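Local structure of mitochondrial edited mRNA stability factor 1 (Trypanosoma brucei, 6NL1) at residues Thr106-Ala111 with Val170-Tyr175. The protein is a Nudix-family, RNA-binding mRNA-processing factor of the mitochondrion that probably processes the 5' ends of mitochondrial mRNAs. Numbering follows the deposited sequence.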
loop_
_atom_site.group_PDB
_atom_site.type_symbol
_atom_site.label_atom_id
_atom_site.label_comp_id
_atom_site.label_asym_id
_atom_site.label_seq_id
_atom_site.Cartn_x
_atom_site.Cartn_y
_atom_site.Cartn_z
ATOM N N THR A 106 19.913 9.429 3.706
ATOM C CA THR A 106 18.858 10.269 3.157
ATOM C C THR A 106 17.748 10.566 4.176
ATOM O O THR A 106 17.961 10.449 5.389
ATOM C CB THR A 106 18.293 9.626 1.846
ATOM O OG1 THR A 106 17.401 10.533 1.181
ATOM C CG2 THR A 106 17.570 8.296 2.138
ATOM N N LYS A 107 16.573 10.952 3.680
ATOM C CA LYS A 107 15.398 11.199 4.520
ATOM C C LYS A 107 14.244 10.307 4.093
ATOM O O LYS A 107 14.185 9.876 2.946
ATOM C CB LYS A 107 14.949 12.660 4.377
ATOM C CG LYS A 107 16.037 13.687 4.627
ATOM C CD LYS A 107 16.327 13.834 6.104
ATOM C CE LYS A 107 17.190 15.064 6.371
ATOM N NZ LYS A 107 17.472 15.209 7.833
ATOM N N ALA A 108 13.303 10.062 5.000
ATOM C CA ALA A 108 12.178 9.184 4.696
ATOM C C ALA A 108 11.361 9.690 3.505
ATOM O O ALA A 108 10.746 8.905 2.781
ATOM C CB ALA A 108 11.297 8.991 5.923
ATOM N N ALA A 109 11.362 11.001 3.300
ATOM C CA ALA A 109 10.640 11.589 2.178
ATOM C C ALA A 109 11.078 10.937 0.864
ATOM O O ALA A 109 10.261 10.704 -0.017
ATOM C CB ALA A 109 10.865 13.099 2.132
ATOM N N LEU A 110 12.364 10.621 0.751
ATOM C CA LEU A 110 12.883 9.972 -0.452
ATOM C C LEU A 110 12.960 8.448 -0.308
ATOM O O LEU A 110 12.602 7.713 -1.222
ATOM C CB LEU A 110 14.255 10.558 -0.824
ATOM C CG LEU A 110 14.262 12.080 -1.056
ATOM C CD1 LEU A 110 15.622 12.583 -1.511
ATOM C CD2 LEU A 110 13.186 12.480 -2.063
ATOM N N ALA A 111 13.411 7.977 0.849
ATOM C CA ALA A 111 13.628 6.546 1.052
ATOM C C ALA A 111 12.349 5.740 0.865
ATOM O O ALA A 111 12.383 4.617 0.360
ATOM C CB ALA A 111 14.229 6.273 2.424
ATOM N N VAL A 170 12.465 12.400 8.936
ATOM C CA VAL A 170 13.199 11.292 9.547
ATOM C C VAL A 170 14.443 10.902 8.740
ATOM O O VAL A 170 14.365 10.648 7.535
ATOM C CB VAL A 170 12.277 10.080 9.789
ATOM C CG1 VAL A 170 13.076 8.892 10.314
ATOM C CG2 VAL A 170 11.153 10.482 10.783
ATOM N N ASP A 171 15.597 10.899 9.399
ATOM C CA ASP A 171 16.831 10.430 8.772
ATOM C C ASP A 171 16.791 8.920 8.540
ATOM O O ASP A 171 16.515 8.145 9.458
ATOM C CB ASP A 171 18.042 10.775 9.632
ATOM C CG ASP A 171 18.248 12.265 9.764
ATOM O OD1 ASP A 171 18.743 12.875 8.795
ATOM O OD2 ASP A 171 17.910 12.826 10.829
ATOM N N ILE A 172 17.085 8.513 7.311
ATOM C CA ILE A 172 17.055 7.108 6.935
ATOM C C ILE A 172 18.360 6.713 6.258
ATOM O O ILE A 172 18.857 7.426 5.384
ATOM C CB ILE A 172 15.875 6.787 5.987
ATOM C CG1 ILE A 172 14.534 7.136 6.657
ATOM C CG2 ILE A 172 15.906 5.292 5.566
ATOM C CD1 ILE A 172 14.147 6.211 7.843
ATOM N N THR A 173 18.929 5.590 6.686
ATOM C CA THR A 173 20.094 5.036 6.009
ATOM C C THR A 173 19.635 3.844 5.181
ATOM O O THR A 173 19.033 2.905 5.712
ATOM C CB THR A 173 21.174 4.576 7.009
ATOM O OG1 THR A 173 21.481 5.650 7.904
ATOM C CG2 THR A 173 22.440 4.155 6.273
ATOM N N VAL A 174 19.912 3.890 3.882
ATOM C CA VAL A 174 19.533 2.819 2.969
ATOM C C VAL A 174 20.770 2.034 2.560
ATOM O O VAL A 174 21.770 2.618 2.157
ATOM C CB VAL A 174 18.854 3.387 1.706
ATOM C CG1 VAL A 174 18.519 2.274 0.718
ATOM C CG2 VAL A 174 17.617 4.194 2.081
ATOM N N TYR A 175 20.708 0.711 2.675
ATOM C CA TYR A 175 21.808 -0.136 2.228
ATOM C C TYR A 175 21.425 -0.915 0.977
ATOM O O TYR A 175 20.301 -1.402 0.861
ATOM C CB TYR A 175 22.221 -1.123 3.314
ATOM C CG TYR A 175 22.733 -0.489 4.580
ATOM C CD1 TYR A 175 24.097 -0.361 4.816
ATOM C CD2 TYR A 175 21.851 -0.027 5.546
ATOM C CE1 TYR A 175 24.558 0.211 5.975
ATOM C CE2 TYR A 175 22.303 0.541 6.702
ATOM C CZ TYR A 175 23.647 0.665 6.916
ATOM O OH TYR A 175 24.080 1.240 8.085
#
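Thr106 and Ile172 exchange two backbone hydrogen bonds: Thr106 N meets Ile172 O nearly in line with its C=O at 2.8 Å, and Ile172 N reaches Thr106 O at 2.9 Å, almost straight although from above the carbonyl plane. A third follows where the strand gives way to helix, from Ala108 N to Val170 O at 2.8 Å; Lys107 CA also makes a CA-H...O contact with this oxygen. These bonds close the end of an antiparallel ladder between strands 100-107 and 171-178, the central pair of a four-stranded antiparallel sheet, distinct from the mixed sheet that includes strands 200-207 and 216-223. Lys107, at the N-cap position, turns the chain into the short helix 108-111, its carbonyl accepting from Leu110 N and Ala111 N.

Helix and strand meet through apolar groups. Ile172 CG1, beside its own backbone N (chi1 -59°), lies against Ala108, while CG2 reaches Ala111 CB at 3.7 Å. Val174 CG2 touches both Ala111 CB and Thr106 CG2, and Leu135 of strand 132-137 adds to this cluster.

Lys107 and Asp171 run alongside each other. A bend at chi2 (-76°) brings Lys107 NZ over the carboxylate plane to a salt bridge with Asp171 OD1 at 2.8 Å, while OD2 is hydrogen-bonded to Tyr164 OH.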